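Long-range contact in soluble lytic murein transglycosylase (Escherichia coli, PDB 1QSA), which cleaves the glycosidic bonds between N-acetylmuramic acid and N-acetylglucosamine in peptidoglycan, forming a 1,6-anhydro bond in the muramic acid residue: residues L296-L308 against W321-G333. Sequence-based numbering, arbitrary orientation. Where two conformers were deposited one is given.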
ATOM      1  N   LEU A 296      -8.957 -25.261   4.744  1.00 10.50           N
ATOM      2  CA  LEU A 296      -7.515 -25.508   4.706  1.00 10.68           C
ATOM      3  C   LEU A 296      -6.877 -25.338   6.086  1.00 11.00           C
ATOM      4  O   LEU A 296      -5.980 -26.090   6.473  1.00 11.46           O
ATOM      5  CB  LEU A 296      -6.817 -24.536   3.746  1.00 11.10           C
ATOM      6  CG  LEU A 296      -6.949 -24.831   2.252  1.00 11.71           C
ATOM      7  CD1 LEU A 296      -6.271 -23.708   1.453  1.00 12.88           C
ATOM      8  CD2 LEU A 296      -6.327 -26.182   1.906  1.00 11.47           C
ATOM      9  N   GLY A 297      -7.357 -24.351   6.829  1.00 11.04           N
ATOM     10  CA  GLY A 297      -6.798 -24.083   8.145  1.00 11.52           C
ATOM     11  C   GLY A 297      -7.169 -25.088   9.223  1.00 12.59           C
ATOM     12  O   GLY A 297      -6.603 -25.050  10.312  1.00 12.78           O
ATOM     13  N   THR A 298      -8.106 -25.987   8.922  1.00 10.35           N
ATOM     14  CA  THR A 298      -8.534 -26.983   9.904  1.00 13.03           C
ATOM     15  C   THR A 298      -8.316 -28.424   9.458  1.00 13.03           C
ATOM     16  O   THR A 298      -8.703 -29.366  10.162  1.00 13.31           O
ATOM     17  CB  THR A 298     -10.019 -26.767  10.290  1.00 12.73           C
ATOM     18  OG1 THR A 298     -10.851 -26.913   9.132  1.00 13.72           O
ATOM     19  CG2 THR A 298     -10.222 -25.377  10.887  1.00 15.58           C
ATOM     20  N   GLY A 299      -7.728 -28.603   8.272  1.00 11.77           N
ATOM     21  CA  GLY A 299      -7.468 -29.948   7.767  1.00 13.51           C
ATOM     22  C   GLY A 299      -8.727 -30.664   7.314  1.00 13.82           C
ATOM     23  O   GLY A 299      -8.770 -31.896   7.252  1.00 14.08           O
ATOM     24  N   ASP A 300      -9.745 -29.889   6.983  1.00 12.55           N
ATOM     25  CA  ASP A 300     -11.032 -30.424   6.546  1.00 14.10           C
ATOM     26  C   ASP A 300     -10.974 -30.820   5.073  1.00 13.68           C
ATOM     27  O   ASP A 300     -11.216 -29.998   4.188  1.00 15.02           O
ATOM     28  CB  ASP A 300     -12.104 -29.357   6.782  1.00 14.29           C
ATOM     29  CG  ASP A 300     -13.513 -29.831   6.455  1.00 17.38           C
ATOM     30  OD1 ASP A 300     -13.736 -30.996   6.045  1.00 17.01           O
ATOM     31  OD2 ASP A 300     -14.422 -29.003   6.620  1.00 17.49           O
ATOM     32  N   ARG A 301     -10.701 -32.096   4.818  1.00 13.79           N
ATOM     33  CA  ARG A 301     -10.606 -32.585   3.438  1.00 14.55           C
ATOM     34  C   ARG A 301     -11.916 -32.545   2.649  1.00 15.84           C
ATOM     35  O   ARG A 301     -11.926 -32.093   1.499  1.00 14.13           O
ATOM     36  CB  ARG A 301      -9.986 -33.981   3.389  1.00 14.85           C
ATOM     37  CG  ARG A 301      -8.635 -34.072   4.082  1.00 13.82           C
ATOM     38  CD  ARG A 301      -7.617 -33.102   3.474  1.00 13.51           C
ATOM     39  NE  ARG A 301      -7.229 -33.538   2.133  1.00 12.61           N
ATOM     40  CZ  ARG A 301      -6.582 -32.788   1.246  1.00 13.78           C
ATOM     41  NH1 ARG A 301      -6.276 -31.528   1.530  1.00 13.86           N
ATOM     42  NH2 ARG A 301      -6.261 -33.295   0.063  1.00 13.19           N
ATOM     43  N   ARG A 302     -13.016 -33.009   3.245  1.00 16.46           N
ATOM     44  CA  ARG A 302     -14.310 -32.962   2.554  1.00 18.77           C
ATOM     45  C   ARG A 302     -14.714 -31.521   2.305  1.00 18.85           C
ATOM     46  O   ARG A 302     -15.273 -31.187   1.253  1.00 19.29           O
ATOM     47  CB  ARG A 302     -15.406 -33.656   3.366  1.00 21.58           C
ATOM     48  CG  ARG A 302     -15.241 -35.137   3.380  1.00 29.61           C
ATOM     49  CD  ARG A 302     -16.400 -35.871   4.015  1.00 36.22           C
ATOM     50  NE  ARG A 302     -16.232 -37.301   3.760  1.00 42.96           N
ATOM     51  CZ  ARG A 302     -16.949 -38.268   4.324  1.00 45.18           C
ATOM     52  NH1 ARG A 302     -17.900 -37.980   5.203  1.00 48.84           N
ATOM     53  NH2 ARG A 302     -16.700 -39.532   4.009  1.00 46.29           N
ATOM     54  N   GLY A 303     -14.433 -30.668   3.292  1.00 16.31           N
ATOM     55  CA  GLY A 303     -14.754 -29.258   3.178  1.00 15.97           C
ATOM     56  C   GLY A 303     -13.976 -28.586   2.061  1.00 14.24           C
ATOM     57  O   GLY A 303     -14.512 -27.766   1.339  1.00 15.17           O
ATOM     58  N   LEU A 304     -12.709 -28.945   1.912  1.00 14.06           N
ATOM     59  CA  LEU A 304     -11.894 -28.359   0.861  1.00 14.59           C
ATOM     60  C   LEU A 304     -12.497 -28.728  -0.491  1.00 15.20           C
ATOM     61  O   LEU A 304     -12.612 -27.882  -1.371  1.00 15.16           O
ATOM     62  CB  LEU A 304     -10.451 -28.864   0.951  1.00 15.37           C
ATOM     63  CG  LEU A 304      -9.533 -28.353  -0.161  1.00 14.77           C
ATOM     64  CD1 LEU A 304      -9.476 -26.812  -0.127  1.00 13.71           C
ATOM     65  CD2 LEU A 304      -8.142 -28.972  -0.037  1.00 15.86           C
ATOM     66  N   ASN A 305     -12.868 -29.998  -0.647  1.00 16.50           N
ATOM     67  CA  ASN A 305     -13.462 -30.470  -1.899  1.00 18.09           C
ATOM     68  C   ASN A 305     -14.763 -29.714  -2.177  1.00 16.92           C
ATOM     69  O   ASN A 305     -14.949 -29.164  -3.258  1.00 18.27           O
ATOM     70  CB  ASN A 305     -13.731 -31.980  -1.835  1.00 20.26           C
ATOM     71  CG  ASN A 305     -14.275 -32.531  -3.153  1.00 23.63           C
ATOM     72  OD1 ASN A 305     -15.432 -32.950  -3.240  1.00 27.54           O
ATOM     73  ND2 ASN A 305     -13.440 -32.520  -4.182  1.00 26.35           N
ATOM     74  N   THR A 306     -15.625 -29.632  -1.166  1.00 16.46           N
ATOM     75  CA  THR A 306     -16.907 -28.949  -1.296  1.00 16.37           C
ATOM     76  C   THR A 306     -16.792 -27.470  -1.662  1.00 17.11           C
ATOM     77  O   THR A 306     -17.403 -27.001  -2.625  1.00 15.99           O
ATOM     78  CB  THR A 306     -17.712 -29.042   0.013  1.00 18.45           C
ATOM     79  OG1 THR A 306     -18.024 -30.414   0.279  1.00 21.46           O
ATOM     80  CG2 THR A 306     -19.013 -28.217  -0.072  1.00 19.52           C
ATOM     81  N   TRP A 307     -16.001 -26.740  -0.885  1.00 15.86           N
ATOM     82  CA  TRP A 307     -15.842 -25.308  -1.093  1.00 16.13           C
ATOM     83  C   TRP A 307     -15.014 -24.871  -2.311  1.00 16.32           C
ATOM     84  O   TRP A 307     -15.327 -23.862  -2.936  1.00 15.98           O
ATOM     85  CB  TRP A 307     -15.396 -24.653   0.218  1.00 16.66           C
ATOM     86  CG  TRP A 307     -16.462 -24.803   1.282  1.00 16.69           C
ATOM     87  CD1 TRP A 307     -16.415 -25.616   2.377  1.00 17.63           C
ATOM     88  CD2 TRP A 307     -17.755 -24.174   1.303  1.00 17.93           C
ATOM     89  NE1 TRP A 307     -17.600 -25.541   3.075  1.00 20.59           N
ATOM     90  CE2 TRP A 307     -18.440 -24.664   2.439  1.00 20.42           C
ATOM     91  CE3 TRP A 307     -18.404 -23.246   0.470  1.00 19.96           C
ATOM     92  CZ2 TRP A 307     -19.739 -24.257   2.765  1.00 20.87           C
ATOM     93  CZ3 TRP A 307     -19.694 -22.841   0.793  1.00 19.96           C
ATOM     94  CH2 TRP A 307     -20.348 -23.347   1.933  1.00 21.03           C
ATOM     95  N   LEU A 308     -13.987 -25.637  -2.674  1.00 16.58           N
ATOM     96  CA  LEU A 308     -13.191 -25.292  -3.857  1.00 18.32           C
ATOM     97  C   LEU A 308     -14.096 -25.366  -5.089  1.00 18.92           C
ATOM     98  O   LEU A 308     -13.966 -24.569  -6.023  1.00 19.04           O
ATOM     99  CB  LEU A 308     -12.038 -26.272  -4.046  1.00 19.38           C
ATOM    100  CG  LEU A 308     -10.568 -25.831  -4.037  1.00 23.25           C
ATOM    101  CD1 LEU A 308      -9.907 -26.327  -5.299  1.00 20.84           C
ATOM    102  CD2 LEU A 308     -10.382 -24.325  -3.872  1.00 19.79           C
ATOM    103  N   TRP A 321      -5.652 -21.856  -6.068  1.00 13.58           N
ATOM    104  CA  TRP A 321      -6.738 -22.808  -6.257  1.00 12.78           C
ATOM    105  C   TRP A 321      -6.377 -23.925  -7.226  1.00 13.39           C
ATOM    106  O   TRP A 321      -6.917 -25.029  -7.130  1.00 12.54           O
ATOM    107  CB  TRP A 321      -8.040 -22.096  -6.604  1.00 12.63           C
ATOM    108  CG  TRP A 321      -8.381 -20.983  -5.625  1.00 12.93           C
ATOM    109  CD1 TRP A 321      -8.940 -19.781  -5.936  1.00 13.25           C
ATOM    110  CD2 TRP A 321      -8.136 -20.953  -4.196  1.00 13.75           C
ATOM    111  NE1 TRP A 321      -9.054 -18.998  -4.807  1.00 13.00           N
ATOM    112  CE2 TRP A 321      -8.571 -19.691  -3.726  1.00 15.16           C
ATOM    113  CE3 TRP A 321      -7.581 -21.862  -3.277  1.00 14.17           C
ATOM    114  CZ2 TRP A 321      -8.471 -19.306  -2.373  1.00 14.90           C
ATOM    115  CZ3 TRP A 321      -7.478 -21.478  -1.927  1.00 12.05           C
ATOM    116  CH2 TRP A 321      -7.924 -20.208  -1.493  1.00 12.32           C
ATOM    117  N   ARG A 322      -5.472 -23.641  -8.161  1.00 13.02           N
ATOM    118  CA  ARG A 322      -5.003 -24.684  -9.065  1.00 13.99           C
ATOM    119  C   ARG A 322      -4.158 -25.673  -8.243  1.00 14.37           C
ATOM    120  O   ARG A 322      -4.309 -26.896  -8.373  1.00 13.11           O
ATOM    121  CB  ARG A 322      -4.177 -24.090 -10.203  1.00 15.27           C
ATOM    122  CG  ARG A 322      -5.026 -23.305 -11.190  1.00 18.21           C
ATOM    123  CD  ARG A 322      -4.168 -22.566 -12.189  1.00 26.30           C
ATOM    124  NE  ARG A 322      -3.472 -23.474 -13.096  1.00 31.47           N
ATOM    125  CZ  ARG A 322      -2.354 -23.168 -13.751  1.00 34.45           C
ATOM    126  NH1 ARG A 322      -1.776 -21.986 -13.583  1.00 32.42           N
ATOM    127  NH2 ARG A 322      -1.795 -24.061 -14.557  1.00 36.01           N
ATOM    128  N   TYR A 323      -3.310 -25.152  -7.350  1.00 12.32           N
ATOM    129  CA  TYR A 323      -2.493 -26.037  -6.521  1.00 10.89           C
ATOM    130  C   TYR A 323      -3.378 -26.894  -5.624  1.00 11.81           C
ATOM    131  O   TYR A 323      -3.162 -28.100  -5.523  1.00 12.40           O
ATOM    132  CB  TYR A 323      -1.500 -25.267  -5.627  1.00 12.60           C
ATOM    133  CG  TYR A 323      -0.757 -26.214  -4.684  1.00 12.49           C
ATOM    134  CD1 TYR A 323       0.350 -26.949  -5.124  1.00 11.23           C
ATOM    135  CD2 TYR A 323      -1.215 -26.433  -3.379  1.00 13.39           C
ATOM    136  CE1 TYR A 323       0.974 -27.888  -4.291  1.00 11.13           C
ATOM    137  CE2 TYR A 323      -0.602 -27.360  -2.545  1.00  9.42           C
ATOM    138  CZ  TYR A 323       0.486 -28.084  -3.004  1.00 11.52           C
ATOM    139  OH  TYR A 323       1.087 -28.996  -2.185  1.00 11.93           O
ATOM    140  N   TRP A 324      -4.371 -26.287  -4.978  1.00 10.56           N
ATOM    141  CA  TRP A 324      -5.219 -27.074  -4.073  1.00 11.72           C
ATOM    142  C   TRP A 324      -6.110 -28.068  -4.810  1.00 11.85           C
ATOM    143  O   TRP A 324      -6.473 -29.113  -4.257  1.00 12.51           O
ATOM    144  CB  TRP A 324      -5.953 -26.181  -3.069  1.00 11.06           C
ATOM    145  CG  TRP A 324      -4.976 -25.643  -2.032  1.00  9.64           C
ATOM    146  CD1 TRP A 324      -4.492 -24.360  -1.941  1.00 11.84           C
ATOM    147  CD2 TRP A 324      -4.279 -26.402  -1.030  1.00 12.17           C
ATOM    148  NE1 TRP A 324      -3.527 -24.282  -0.963  1.00  8.91           N
ATOM    149  CE2 TRP A 324      -3.374 -25.515  -0.385  1.00 10.66           C
ATOM    150  CE3 TRP A 324      -4.325 -27.746  -0.618  1.00 11.78           C
ATOM    151  CZ2 TRP A 324      -2.521 -25.926   0.646  1.00 12.08           C
ATOM    152  CZ3 TRP A 324      -3.472 -28.158   0.416  1.00 12.85           C
ATOM    153  CH2 TRP A 324      -2.581 -27.244   1.035  1.00 11.38           C
ATOM    154  N   GLN A 325      -6.383 -27.794  -6.084  1.00 11.92           N
ATOM    155  CA  GLN A 325      -7.152 -28.742  -6.897  1.00 13.80           C
ATOM    156  C   GLN A 325      -6.236 -29.949  -7.135  1.00 14.11           C
ATOM    157  O   GLN A 325      -6.672 -31.099  -7.049  1.00 14.07           O
ATOM    158  CB  GLN A 325      -7.541 -28.117  -8.237  0.58 14.31           C
ATOM    159  CG  GLN A 325      -8.351 -29.054  -9.134  0.58 18.44           C
ATOM    160  CD  GLN A 325      -9.677 -29.455  -8.515  0.58 19.92           C
ATOM    161  OE1 GLN A 325      -9.757 -30.418  -7.746  0.58 18.87           O
ATOM    162  NE2 GLN A 325     -10.729 -28.714  -8.845  0.58 20.34           N
ATOM    163  N   ALA A 326      -4.965 -29.670  -7.430  1.00 13.32           N
ATOM    164  CA  ALA A 326      -3.969 -30.712  -7.644  1.00 12.39           C
ATOM    165  C   ALA A 326      -3.808 -31.532  -6.361  1.00 13.32           C
ATOM    166  O   ALA A 326      -3.695 -32.753  -6.414  1.00 12.26           O
ATOM    167  CB  ALA A 326      -2.645 -30.094  -8.039  1.00 13.66           C
ATOM    168  N   ASP A 327      -3.797 -30.853  -5.211  1.00 10.74           N
ATOM    169  CA  ASP A 327      -3.664 -31.530  -3.915  1.00 11.45           C
ATOM    170  C   ASP A 327      -4.807 -32.538  -3.694  1.00 11.70           C
ATOM    171  O   ASP A 327      -4.577 -33.669  -3.261  1.00 13.11           O
ATOM    172  CB  ASP A 327      -3.639 -30.497  -2.790  1.00 10.11           C
ATOM    173  CG  ASP A 327      -3.426 -31.125  -1.422  1.00 11.47           C
ATOM    174  OD1 ASP A 327      -2.261 -31.413  -1.061  1.00 13.05           O
ATOM    175  OD2 ASP A 327      -4.426 -31.337  -0.717  1.00 14.30           O
ATOM    176  N   LEU A 328      -6.030 -32.123  -4.018  1.00 12.47           N
ATOM    177  CA  LEU A 328      -7.203 -32.997  -3.890  1.00 12.36           C
ATOM    178  C   LEU A 328      -7.107 -34.190  -4.849  1.00 12.52           C
ATOM    179  O   LEU A 328      -7.354 -35.340  -4.457  1.00 14.34           O
ATOM    180  CB  LEU A 328      -8.479 -32.220  -4.202  1.00 13.54           C
ATOM    181  CG  LEU A 328      -8.951 -31.175  -3.194  1.00 14.10           C
ATOM    182  CD1 LEU A 328     -10.102 -30.394  -3.808  1.00 13.47           C
ATOM    183  CD2 LEU A 328      -9.363 -31.863  -1.882  1.00 13.34           C
ATOM    184  N   LEU A 329      -6.713 -33.920  -6.093  1.00 11.75           N
ATOM    185  CA  LEU A 329      -6.575 -34.962  -7.119  1.00 12.64           C
ATOM    186  C   LEU A 329      -5.516 -35.989  -6.746  1.00 11.72           C
ATOM    187  O   LEU A 329      -5.692 -37.184  -6.980  1.00 13.62           O
ATOM    188  CB  LEU A 329      -6.229 -34.338  -8.473  1.00 12.95           C
ATOM    189  CG  LEU A 329      -7.381 -33.616  -9.178  1.00 12.50           C
ATOM    190  CD1 LEU A 329      -6.826 -32.786 -10.346  1.00 14.42           C
ATOM    191  CD2 LEU A 329      -8.439 -34.622  -9.665  1.00 15.52           C
ATOM    192  N   LEU A 330      -4.416 -35.535  -6.149  1.00 12.50           N
ATOM    193  CA  LEU A 330      -3.368 -36.456  -5.722  1.00 12.17           C
ATOM    194  C   LEU A 330      -3.921 -37.419  -4.668  1.00 13.35           C
ATOM    195  O   LEU A 330      -3.706 -38.625  -4.765  1.00 13.72           O
ATOM    196  CB  LEU A 330      -2.164 -35.710  -5.137  1.00 10.96           C
ATOM    197  CG  LEU A 330      -1.259 -35.008  -6.154  1.00 10.62           C
ATOM    198  CD1 LEU A 330      -0.278 -34.078  -5.423  1.00 13.65           C
ATOM    199  CD2 LEU A 330      -0.497 -36.074  -6.957  1.00 13.02           C
ATOM    200  N   GLU A 331      -4.662 -36.898  -3.685  1.00 12.87           N
ATOM    201  CA  GLU A 331      -5.207 -37.774  -2.641  1.00 13.39           C
ATOM    202  C   GLU A 331      -6.217 -38.770  -3.219  1.00 14.05           C
ATOM    203  O   GLU A 331      -6.360 -39.885  -2.704  1.00 13.54           O
ATOM    204  CB  GLU A 331      -5.850 -36.982  -1.499  1.00 14.04           C
ATOM    205  CG  GLU A 331      -6.190 -37.903  -0.324  1.00 16.81           C
ATOM    206  CD  GLU A 331      -6.751 -37.207   0.901  1.00 19.23           C
ATOM    207  OE1 GLU A 331      -7.168 -36.023   0.825  1.00 18.08           O
ATOM    208  OE2 GLU A 331      -6.792 -37.881   1.955  1.00 18.13           O
ATOM    209  N   ARG A 332      -6.940 -38.340  -4.253  1.00 13.11           N
ATOM    210  CA  ARG A 332      -7.918 -39.179  -4.931  1.00 15.23           C
ATOM    211  C   ARG A 332      -7.255 -40.207  -5.859  1.00 14.62           C
ATOM    212  O   ARG A 332      -7.938 -41.046  -6.448  1.00 15.49           O
ATOM    213  CB  ARG A 332      -8.905 -38.311  -5.719  1.00 18.44           C
ATOM    214  CG  ARG A 332      -9.904 -37.547  -4.856  1.00 24.33           C
ATOM    215  CD  ARG A 332     -10.905 -38.508  -4.246  1.00 28.15           C
ATOM    216  NE  ARG A 332     -11.905 -37.850  -3.404  1.00 31.45           N
ATOM    217  CZ  ARG A 332     -13.107 -37.459  -3.820  1.00 33.67           C
ATOM    218  NH1 ARG A 332     -13.478 -37.625  -5.086  1.00 33.90           N
ATOM    219  NH2 ARG A 332     -13.940 -36.883  -2.966  1.00 35.04           N
ATOM    220  N   GLY A 333      -5.934 -40.138  -6.005  1.00 14.36           N
ATOM    221  CA  GLY A 333      -5.241 -41.095  -6.858  1.00 14.88           C
ATOM    222  C   GLY A 333      -5.219 -40.761  -8.340  1.00 15.85           C
ATOM    223  O   GLY A 333      -4.953 -41.636  -9.169  1.00 16.53           O
TER
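Arg301 reaches from the first turn of helix 301-308 to two carboxylates on helix 321-331, closing one end of a helix-helix contact within the alpha-superhelix of Slt70. The helix axes approach to 10.6 Å and run at 130° to one another. Bends at chi2 and chi3 curl the arginine so that the guanidinium meets Glu331 side-on and Asp327 end-on. NE and NH2 both bond to Glu331 OE1, NE at 2.8 Å, from the same face of the carboxylate. NH1 and NH2 close on Asp327 OD2, NH2 at 2.8 Å, with the guanidinium and the Asp327 carboxylate planes almost perpendicular (88°). Leu328 CD2 lies over one guanidinium face. Shortened to alanine, Arg301 would probably leave Asp327 and Glu331 without their shared counter-charge across the interface.

Behind this network, Leu328 is a knob in a hole formed by Arg301, Leu304, Asn305 and Leu308. Its CD2 meets Leu304 CD2 at 3.6 Å, while CD1 faces the Asn305 backbone. Leu308 extends the apolar seam: CD1 packs on the Trp321 carbonyl and CD2 approaches the indole obliquely, 3.8 Å from Trp321 CE3.

Helix 285-298 joins in through Leu296, which touches both tryptophans. The Trp324 ring is sandwiched: Tyr323 CD2 lies over one face, and on the opposite face Leu296 CD2 makes a CH-pi contact 3.5 Å from the centroid of the six-membered ring. Outside the pair, Trp321 NE1 bonds to Glu289 and Trp324 NE1 to Tyr352, which would restrain the indoles, while helix 572-578 packs against Leu296 and Trp324. Asp327 OD1 forms a salt bridge with Arg359. A Schellman motif at Gly299 ends helix 285-298, and Asp300 N-caps the next, its OD1 accepting from Gly303 N at 2.9 Å.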